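Long-range contacts in bacterial leucyl aminopeptidase (Legionella pneumophila, PDB 6ESL), which is a type II-secreted zinc aminopeptidase that probably releases N-terminal residues, leucine among them, from peptides and contributes to nutrient acquisition during infection of amoebas: residues T286-N290 with E351-H357; T296-D302 with P323-C329; L308-L312 with F386-L390. One frame throughout, in Å; residues are numbered along the deposited sequence.

Interaction 1: residues T286-N290 with E351-H357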
loop_
_atom_site.group_PDB
_atom_site.type_symbol
_atom_site.label_atom_id
_atom_site.label_comp_id
_atom_site.label_asym_id
_atom_site.label_seq_id
_atom_site.Cartn_x
_atom_site.Cartn_y
_atom_site.Cartn_z
ATOM N N THR B 286 -4.532 17.751 -11.333
ATOM C CA THR B 286 -4.047 16.892 -12.431
ATOM C C THR B 286 -3.141 17.609 -13.439
ATOM O O THR B 286 -2.750 17.032 -14.473
ATOM C CB THR B 286 -5.242 16.321 -13.222
ATOM O OG1 THR B 286 -5.939 17.352 -13.893
ATOM C CG2 THR B 286 -6.153 15.469 -12.352
ATOM N N GLY B 287 -2.774 18.850 -13.144
ATOM C CA GLY B 287 -2.050 19.646 -14.132
ATOM C C GLY B 287 -0.699 20.249 -13.845
ATOM O O GLY B 287 -0.017 20.651 -14.760
ATOM N N TYR B 288 -0.324 20.374 -12.584
ATOM C CA TYR B 288 0.938 21.012 -12.260
ATOM C C TYR B 288 1.987 20.023 -12.138
ATOM O O TYR B 288 1.825 18.970 -11.439
ATOM C CB TYR B 288 0.794 21.845 -10.964
ATOM C CG TYR B 288 2.126 22.486 -10.516
ATOM C CD1 TYR B 288 2.535 23.763 -10.997
ATOM C CD2 TYR B 288 2.932 21.839 -9.589
ATOM C CE1 TYR B 288 3.741 24.329 -10.548
ATOM C CE2 TYR B 288 4.114 22.400 -9.159
ATOM C CZ TYR B 288 4.492 23.643 -9.669
ATOM O OH TYR B 288 5.695 24.121 -9.248
ATOM N N ARG B 289 3.129 20.284 -12.809
ATOM C CA ARG B 289 4.293 19.452 -12.718
ATOM C C ARG B 289 5.360 20.202 -11.991
ATOM O O ARG B 289 5.595 21.381 -12.239
ATOM C CB ARG B 289 4.819 19.039 -14.120
ATOM C CG ARG B 289 4.086 17.857 -14.743
ATOM C CD ARG B 289 4.716 17.508 -16.081
ATOM N NE ARG B 289 4.017 16.390 -16.686
ATOM C CZ ARG B 289 4.314 15.901 -17.875
ATOM N NH1 ARG B 289 5.338 16.432 -18.555
ATOM N NH2 ARG B 289 3.638 14.858 -18.338
ATOM N N ASN B 290 5.987 19.535 -11.039
ATOM C CA ASN B 290 7.059 20.203 -10.370
ATOM C C ASN B 290 8.221 20.553 -11.309
ATOM O O ASN B 290 8.977 21.506 -11.110
ATOM C CB ASN B 290 7.543 19.235 -9.306
ATOM C CG ASN B 290 8.199 19.951 -8.242
ATOM O OD1 ASN B 290 7.517 20.816 -7.599
ATOM N ND2 ASN B 290 9.490 19.697 -8.076
ATOM N N GLU B 351 -1.042 15.006 -9.096
ATOM C CA GLU B 351 -0.069 15.639 -9.982
ATOM C C GLU B 351 1.336 15.774 -9.411
ATOM O O GLU B 351 2.318 15.785 -10.182
ATOM C CB GLU B 351 -0.540 17.048 -10.393
ATOM C CG GLU B 351 -0.682 17.997 -9.163
ATOM C CD GLU B 351 -1.273 19.382 -9.439
ATOM O OE1 GLU B 351 -1.955 19.518 -10.449
ATOM O OE2 GLU B 351 -1.010 20.293 -8.615
ATOM N N THR B 352 1.450 15.893 -8.098
ATOM C CA THR B 352 2.725 16.030 -7.428
ATOM C C THR B 352 2.700 15.275 -6.104
ATOM O O THR B 352 1.654 14.883 -5.591
ATOM C CB THR B 352 3.075 17.492 -7.041
ATOM O OG1 THR B 352 2.096 17.972 -6.132
ATOM C CG2 THR B 352 3.008 18.456 -8.208
ATOM N N SER B 353 3.853 15.173 -5.503
ATOM C CA SER B 353 3.876 14.795 -4.090
ATOM C C SER B 353 3.296 15.925 -3.250
ATOM O O SER B 353 3.168 17.085 -3.682
ATOM C CB SER B 353 5.339 14.544 -3.619
ATOM O OG SER B 353 6.032 15.822 -3.547
ATOM N N PHE B 354 3.066 15.599 -2.004
ATOM C CA PHE B 354 2.651 16.577 -0.986
ATOM C C PHE B 354 3.705 17.650 -0.722
ATOM O O PHE B 354 3.397 18.863 -0.757
ATOM C CB PHE B 354 2.286 15.897 0.337
ATOM C CG PHE B 354 1.836 16.899 1.376
ATOM C CD1 PHE B 354 0.555 17.511 1.278
ATOM C CD2 PHE B 354 2.729 17.293 2.415
ATOM C CE1 PHE B 354 0.157 18.464 2.169
ATOM C CE2 PHE B 354 2.321 18.276 3.335
ATOM C CZ PHE B 354 1.041 18.855 3.205
ATOM N N ALA B 355 4.930 17.234 -0.599
ATOM C CA ALA B 355 6.017 18.125 -0.392
ATOM C C ALA B 355 6.281 19.094 -1.547
ATOM O O ALA B 355 6.649 20.167 -1.308
ATOM C CB ALA B 355 7.261 17.348 -0.080
ATOM N N ASP B 356 6.047 18.616 -2.768
ATOM C CA ASP B 356 6.275 19.348 -4.014
ATOM C C ASP B 356 5.004 19.855 -4.702
ATOM O O ASP B 356 5.008 20.115 -5.905
ATOM C CB ASP B 356 7.086 18.491 -4.991
ATOM C CG ASP B 356 8.442 18.102 -4.436
ATOM O OD1 ASP B 356 8.755 18.496 -3.294
ATOM O OD2 ASP B 356 9.196 17.402 -5.145
ATOM N N HIS B 357 3.923 19.993 -3.940
ATOM C CA HIS B 357 2.636 20.450 -4.474
ATOM C C HIS B 357 2.681 21.893 -4.993
ATOM O O HIS B 357 3.512 22.694 -4.554
ATOM C CB HIS B 357 1.539 20.309 -3.416
ATOM C CG HIS B 357 1.604 21.342 -2.336
ATOM N ND1 HIS B 357 0.941 22.546 -2.416
ATOM C CD2 HIS B 357 2.254 21.349 -1.148
ATOM C CE1 HIS B 357 1.180 23.253 -1.325
ATOM N NE2 HIS B 357 1.974 22.549 -0.539
HETATM O O HOH W 1 5.051 16.680 -10.610
#
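The phenol ring of Y288 is met at its edge: the methyl CG2 of T352 lies in the ring plane, 3.7 Å from CD2, and the carbonyl O of D356 comes near the same plane at CE2. A threonine suits this place, since its methyl abuts the ring edge while OG1 turns to its own chain and donates to S353 O. The second flat group is the carboxylate of E351. Its OE1 accepts two backbone N-H groups, from G287 (N to OE1 2.9 Å, bent at the hydrogen and nearly in line with the C-O bond) and from Y288 (N to OE1 2.8 Å, almost straight and from above the carboxylate plane). E351 OE2 rests 3.3 Å from Y288 CB. CG of E351 sits between its backbone N and carbonyl carbon (chi1 62°), and the extended chain beyond it carries the acid to the turning 286-290 backbone. Two donors, from different directions, fix the rotation of this buried carboxylate.

One water accepts from N290 N (3.0 Å) and donates to E351 O (2.9 Å), bridging backbones that do not pair directly. S353 OG takes the N-H of D356 in an ST motif, beside the type I turn F354-H357. Outside the pair, T286 OG1 bonds S229 and R289 forms a salt bridge with E374.

The E351 side chain lies about 9 Å from a zinc ion, and D284, a zinc ligand, lies two residues before T286. These loops leave the neighbouring parallel strands 277-282 and 346-350 beside the dinuclear zinc site of an M28 aminopeptidase.

Interaction 2: residues T296-D302 with P323-C329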
loop_
_atom_site.group_PDB
_atom_site.type_symbol
_atom_site.label_atom_id
_atom_site.label_comp_id
_atom_site.label_asym_id
_atom_site.label_seq_id
_atom_site.Cartn_x
_atom_site.Cartn_y
_atom_site.Cartn_z
ATOM N N THR B 296 6.088 11.832 -13.873
ATOM C CA THR B 296 5.668 11.028 -12.769
ATOM C C THR B 296 4.269 11.394 -12.253
ATOM O O THR B 296 3.937 12.605 -12.102
ATOM C CB THR B 296 6.688 11.210 -11.618
ATOM O OG1 THR B 296 8.006 10.776 -12.020
ATOM C CG2 THR B 296 6.280 10.408 -10.349
ATOM N N MET B 297 3.475 10.380 -11.975
ATOM C CA MET B 297 2.191 10.528 -11.339
ATOM C C MET B 297 2.277 9.898 -9.948
ATOM O O MET B 297 2.938 8.927 -9.766
ATOM C CB MET B 297 1.061 9.891 -12.211
ATOM C CG MET B 297 0.926 10.609 -13.579
ATOM S SD MET B 297 -0.053 9.621 -14.776
ATOM C CE MET B 297 -1.647 10.079 -14.182
ATOM N N TRP B 298 1.586 10.488 -8.986
ATOM C CA TRP B 298 1.730 10.189 -7.562
ATOM C C TRP B 298 0.490 9.477 -7.045
ATOM O O TRP B 298 -0.611 9.922 -7.279
ATOM C CB TRP B 298 2.014 11.491 -6.803
ATOM C CG TRP B 298 3.344 12.031 -7.134
ATOM C CD1 TRP B 298 3.653 12.861 -8.230
ATOM C CD2 TRP B 298 4.584 11.864 -6.414
ATOM N NE1 TRP B 298 4.986 13.164 -8.204
ATOM C CE2 TRP B 298 5.569 12.611 -7.091
ATOM C CE3 TRP B 298 4.938 11.236 -5.225
ATOM C CZ2 TRP B 298 6.871 12.666 -6.684
ATOM C CZ3 TRP B 298 6.281 11.350 -4.777
ATOM C CH2 TRP B 298 7.202 12.058 -5.498
ATOM N N VAL B 299 0.673 8.387 -6.304
ATOM C CA VAL B 299 -0.404 7.676 -5.689
ATOM C C VAL B 299 -0.333 7.985 -4.217
ATOM O O VAL B 299 0.735 7.723 -3.555
ATOM C CB VAL B 299 -0.293 6.147 -6.002
ATOM C CG1 VAL B 299 -1.338 5.315 -5.276
ATOM C CG2 VAL B 299 -0.533 5.896 -7.477
ATOM N N PHE B 300 -1.430 8.508 -3.662
ATOM C CA PHE B 300 -1.523 8.875 -2.273
ATOM C C PHE B 300 -1.926 7.673 -1.411
ATOM O O PHE B 300 -2.818 6.943 -1.706
ATOM C CB PHE B 300 -2.357 10.129 -2.008
ATOM C CG PHE B 300 -1.583 11.357 -2.282
ATOM C CD1 PHE B 300 -1.179 11.653 -3.602
ATOM C CD2 PHE B 300 -0.985 12.078 -1.271
ATOM C CE1 PHE B 300 -0.291 12.718 -3.892
ATOM C CE2 PHE B 300 -0.087 13.153 -1.547
ATOM C CZ PHE B 300 0.186 13.514 -2.854
ATOM N N THR B 301 -1.086 7.428 -0.414
ATOM C CA THR B 301 -1.236 6.283 0.469
ATOM C C THR B 301 -1.995 6.494 1.783
ATOM O O THR B 301 -2.229 5.528 2.511
ATOM C CB THR B 301 0.144 5.660 0.740
ATOM O OG1 THR B 301 0.938 6.578 1.499
ATOM C CG2 THR B 301 0.851 5.377 -0.583
ATOM N N ASP B 302 -2.378 7.734 2.092
ATOM C CA ASP B 302 -3.145 7.986 3.320
ATOM C C ASP B 302 -4.629 8.178 2.918
ATOM O O ASP B 302 -4.936 8.847 1.920
ATOM C CB ASP B 302 -2.558 8.997 4.279
ATOM C CG ASP B 302 -2.596 10.373 3.751
ATOM O OD1 ASP B 302 -2.804 10.537 2.532
ATOM O OD2 ASP B 302 -2.409 11.292 4.567
ATOM N N PRO B 323 6.570 7.195 -14.833
ATOM C CA PRO B 323 6.870 6.676 -13.490
ATOM C C PRO B 323 5.691 6.958 -12.481
ATOM O O PRO B 323 4.860 7.858 -12.658
ATOM C CB PRO B 323 8.145 7.442 -13.098
ATOM C CG PRO B 323 8.775 7.924 -14.451
ATOM C CD PRO B 323 7.515 8.250 -15.259
ATOM N N VAL B 324 5.662 6.166 -11.415
ATOM C CA VAL B 324 4.765 6.290 -10.306
ATOM C C VAL B 324 5.585 6.513 -9.058
ATOM O O VAL B 324 6.637 5.928 -8.911
ATOM C CB VAL B 324 4.019 5.001 -10.048
ATOM C CG1 VAL B 324 3.037 5.154 -8.880
ATOM C CG2 VAL B 324 3.228 4.617 -11.288
ATOM N N ASP B 325 5.141 7.355 -8.181
ATOM C CA ASP B 325 5.796 7.492 -6.886
ATOM C C ASP B 325 4.607 7.730 -5.892
ATOM O O ASP B 325 3.436 7.806 -6.293
ATOM C CB ASP B 325 6.802 8.610 -6.913
ATOM C CG ASP B 325 7.905 8.472 -5.827
ATOM O OD1 ASP B 325 7.724 7.675 -4.887
ATOM O OD2 ASP B 325 8.930 9.159 -5.933
ATOM N N TYR B 326 4.938 7.746 -4.623
ATOM C CA TYR B 326 3.991 7.639 -3.484
ATOM C C TYR B 326 4.172 8.772 -2.487
ATOM O O TYR B 326 5.293 9.279 -2.224
ATOM C CB TYR B 326 4.208 6.297 -2.739
ATOM C CG TYR B 326 4.126 5.114 -3.659
ATOM C CD1 TYR B 326 2.920 4.555 -4.055
ATOM C CD2 TYR B 326 5.287 4.640 -4.265
ATOM C CE1 TYR B 326 2.879 3.511 -5.002
ATOM C CE2 TYR B 326 5.243 3.627 -5.213
ATOM C CZ TYR B 326 4.050 3.047 -5.555
ATOM O OH TYR B 326 4.057 1.980 -6.495
ATOM N N SER B 327 3.033 9.245 -1.972
ATOM C CA SER B 327 2.985 10.345 -0.997
ATOM C C SER B 327 1.687 10.369 -0.169
ATOM O O SER B 327 0.696 9.743 -0.545
ATOM C CB SER B 327 3.182 11.690 -1.699
ATOM O OG SER B 327 3.138 12.761 -0.774
ATOM N N ARG B 328 1.745 11.087 0.932
ATOM C CA ARG B 328 0.647 11.223 1.867
ATOM C C ARG B 328 0.243 12.669 1.964
ATOM O O ARG B 328 1.066 13.509 1.915
ATOM C CB ARG B 328 1.081 10.739 3.239
ATOM C CG ARG B 328 1.361 9.260 3.303
ATOM C CD ARG B 328 1.557 8.809 4.734
ATOM N NE ARG B 328 2.933 8.543 5.017
ATOM C CZ ARG B 328 3.452 8.328 6.220
ATOM N NH1 ARG B 328 4.750 8.087 6.322
ATOM N NH2 ARG B 328 2.722 8.380 7.315
ATOM N N CYS B 329 -1.045 12.944 2.100
ATOM C CA CYS B 329 -1.483 14.318 2.151
ATOM C C CYS B 329 -2.351 14.683 3.364
ATOM O O CYS B 329 -2.726 15.792 3.523
ATOM C CB CYS B 329 -2.172 14.657 0.847
ATOM S SG CYS B 329 -3.720 13.769 0.713
#
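A chi1 of -68° sets CG of W298 beside its backbone N and leans the indole onto the adjoining strand, while D325 turns its CG anti to N (chi1 -157°) and runs alongside in the same direction. Ring and carboxylate planes lie only 13° apart, and D325 CB stands over the face of the six-membered ring, 3.6 Å from its centroid, in a CH-pi contact. The broad indole suits this place because it spans the neighbouring strand, reaching Y326 O with its edge. The D325 carboxylate has polar partners of its own: OD1 accepts from Y326 N and pairs with K314 of the second subunit, on whose Y326 the Y326 of this chain packs.

F300 repeats the pattern two residues on. S327 CB lies over its face, 4.0 Å from the centroid, and C329 CB touches F300 CE2 at 3.5 Å, with C329 held in a disulfide to C333. Beyond the strand, D302 OD1 stands in for a backbone acceptor and takes the N-H of C329 at 3.0 Å on its syn side, while OD2 serves G330 N and S106 of the second subunit.

Between these side chains runs a regular parallel ladder, M297 N to P323 O (3.0 Å), then D325 N to M297 O, V299 N to D325 O, S327 N to V299 O and T301 N to S327 O. On the opposite face V299 CG2 meets V324 CG1 at 3.9 Å, compact branched groups that fit beneath helix 306-320. Strand 297-300, that helix and strand 324-327 form a beta-alpha-beta crossover at one edge of the mixed sheet within this chain.

Interaction 3: residues L308-L312 with F386-L390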
loop_
_atom_site.group_PDB
_atom_site.type_symbol
_atom_site.label_atom_id
_atom_site.label_comp_id
_atom_site.label_asym_id
_atom_site.label_seq_id
_atom_site.Cartn_x
_atom_site.Cartn_y
_atom_site.Cartn_z
ATOM N N LEU B 308 -6.647 -0.988 -4.142
ATOM C CA LEU B 308 -7.058 -0.148 -5.295
ATOM C C LEU B 308 -5.927 0.811 -5.710
ATOM O O LEU B 308 -5.716 1.055 -6.901
ATOM C CB LEU B 308 -8.347 0.609 -4.948
ATOM C CG LEU B 308 -8.978 1.372 -6.133
ATOM C CD1 LEU B 308 -9.451 0.413 -7.181
ATOM C CD2 LEU B 308 -10.124 2.242 -5.632
ATOM N N SER B 309 -5.179 1.304 -4.732
ATOM C CA SER B 309 -4.028 2.205 -4.946
ATOM C C SER B 309 -2.932 1.519 -5.722
ATOM O O SER B 309 -2.420 2.042 -6.762
ATOM C CB SER B 309 -3.485 2.775 -3.652
ATOM O OG SER B 309 -4.478 3.463 -2.900
ATOM N N ASN B 310 -2.631 0.304 -5.314
ATOM C CA ASN B 310 -1.698 -0.543 -6.110
ATOM C C ASN B 310 -2.176 -0.791 -7.520
ATOM O O ASN B 310 -1.383 -0.753 -8.450
ATOM C CB ASN B 310 -1.449 -1.913 -5.441
ATOM C CG ASN B 310 -0.655 -1.817 -4.117
ATOM O OD1 ASN B 310 0.076 -0.840 -3.870
ATOM N ND2 ASN B 310 -0.719 -2.921 -3.303
ATOM N N TYR B 311 -3.462 -1.027 -7.687
ATOM C CA TYR B 311 -4.012 -1.175 -9.012
ATOM C C TYR B 311 -3.833 0.117 -9.897
ATOM O O TYR B 311 -3.465 0.041 -11.061
ATOM C CB TYR B 311 -5.503 -1.554 -8.946
ATOM C CG TYR B 311 -6.088 -1.861 -10.253
ATOM C CD1 TYR B 311 -5.613 -2.926 -11.020
ATOM C CD2 TYR B 311 -7.184 -1.135 -10.738
ATOM C CE1 TYR B 311 -6.206 -3.225 -12.257
ATOM C CE2 TYR B 311 -7.741 -1.382 -11.962
ATOM C CZ TYR B 311 -7.290 -2.438 -12.715
ATOM O OH TYR B 311 -7.863 -2.709 -13.932
ATOM N N LEU B 312 -4.073 1.274 -9.304
ATOM C CA LEU B 312 -3.756 2.508 -10.030
ATOM C C LEU B 312 -2.297 2.558 -10.479
ATOM O O LEU B 312 -2.023 2.965 -11.537
ATOM C CB LEU B 312 -4.009 3.782 -9.181
ATOM C CG LEU B 312 -5.388 4.217 -8.876
ATOM C CD1 LEU B 312 -5.226 5.663 -8.331
ATOM C CD2 LEU B 312 -6.335 4.191 -10.028
ATOM N N PHE B 386 -9.416 3.235 -15.733
ATOM C CA PHE B 386 -10.060 2.795 -14.537
ATOM C C PHE B 386 -11.545 2.441 -14.769
ATOM O O PHE B 386 -12.012 1.382 -14.396
ATOM C CB PHE B 386 -9.950 3.968 -13.508
ATOM C CG PHE B 386 -10.455 3.687 -12.138
ATOM C CD1 PHE B 386 -9.584 3.147 -11.173
ATOM C CD2 PHE B 386 -11.747 4.031 -11.747
ATOM C CE1 PHE B 386 -10.023 2.908 -9.854
ATOM C CE2 PHE B 386 -12.187 3.792 -10.432
ATOM C CZ PHE B 386 -11.321 3.218 -9.499
ATOM N N ALA B 387 -12.258 3.319 -15.465
ATOM C CA ALA B 387 -13.677 3.059 -15.759
ATOM C C ALA B 387 -13.831 1.785 -16.580
ATOM O O ALA B 387 -14.552 0.840 -16.162
ATOM C CB ALA B 387 -14.293 4.226 -16.518
ATOM N N ILE B 388 -13.130 1.732 -17.696
ATOM C CA ILE B 388 -13.341 0.612 -18.620
ATOM C C ILE B 388 -12.892 -0.703 -17.984
ATOM O O ILE B 388 -13.631 -1.672 -18.031
ATOM C CB ILE B 388 -12.693 0.879 -19.998
ATOM C CG1 ILE B 388 -13.420 2.005 -20.736
ATOM C CG2 ILE B 388 -12.643 -0.390 -20.828
ATOM C CD1 ILE B 388 -12.662 2.571 -21.901
ATOM N N GLU B 389 -11.724 -0.765 -17.351
ATOM C CA GLU B 389 -11.315 -2.015 -16.726
ATOM C C GLU B 389 -12.281 -2.496 -15.655
ATOM O O GLU B 389 -12.630 -3.671 -15.645
ATOM C CB GLU B 389 -9.916 -1.944 -16.067
ATOM C CG GLU B 389 -8.783 -1.953 -17.090
ATOM C CD GLU B 389 -8.500 -3.364 -17.669
ATOM O OE1 GLU B 389 -8.995 -4.365 -17.053
ATOM O OE2 GLU B 389 -7.809 -3.436 -18.750
ATOM N N LEU B 390 -12.684 -1.604 -14.736
ATOM C CA LEU B 390 -13.430 -2.072 -13.579
ATOM C C LEU B 390 -14.940 -2.264 -13.882
ATOM O O LEU B 390 -15.597 -3.124 -13.286
ATOM C CB LEU B 390 -13.213 -1.139 -12.403
ATOM C CG LEU B 390 -11.738 -1.081 -11.910
ATOM C CD1 LEU B 390 -11.602 -0.126 -10.762
ATOM C CD2 LEU B 390 -11.221 -2.434 -11.503
#
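F386 fills the tight part of this contact. L308 brings CD1 to the ring edge, 3.7 Å from CE1, and L312 reaches obliquely to CD1 of F386 with its own CD2 at 3.6 Å. L390, one turn on from F386, lays CD1 over one face of that ring, toward its rim. Flat ring and branched leucines thus interlock without any polar group. Packing is looser where L308 CD1 faces L390 CD1, 4.2 Å away.

Y311 makes the other half. With CG anti to its backbone N (chi1 -174°), the ring extends past L390, whose CD2 lies 3.7 Å from CE2, and presents its hydroxyl to the aliphatic stem of E389, OH to CB 3.1 Å. No hydrogen bond crosses here. Y311 OH bonds E114 O, and the buried E389 carboxylate is satisfied by K116 N, H117 N and Y319 OH, so the side away from the sheet is closed by the 113-117 segment rather than by solvent.

The segment axes stay 12.8 Å apart at 115°, so long side chains must bridge the gap. With L312 resting on A347 and F386 on I204, the pair is two helices layered on one face of the central sheet, as in an alpha/beta fold.

Along the chain the order is 286-290, 296-302, 308-312, 323-329, 351-357 and 386-390, so interaction 2 falls between the two halves of interaction 1, and interaction 3 alternates with both. Interactions 1 and 2 have centres about 10 Å apart and touch, F354 N lying 3.1 Å from S327 OG in a probable hydrogen bond. Interaction 3 lies, centre to centre, about 15 Å from interaction 2, which it meets where S309 CB packs on V299 CG1 (3.7 Å), and about 21 Å from interaction 1. Strand 346-350 and helix 373-391 touch all three contacts, linking the zinc-site loops to the helical layer; helix 306-320 joins interactions 2 and 3, and both meet the second subunit.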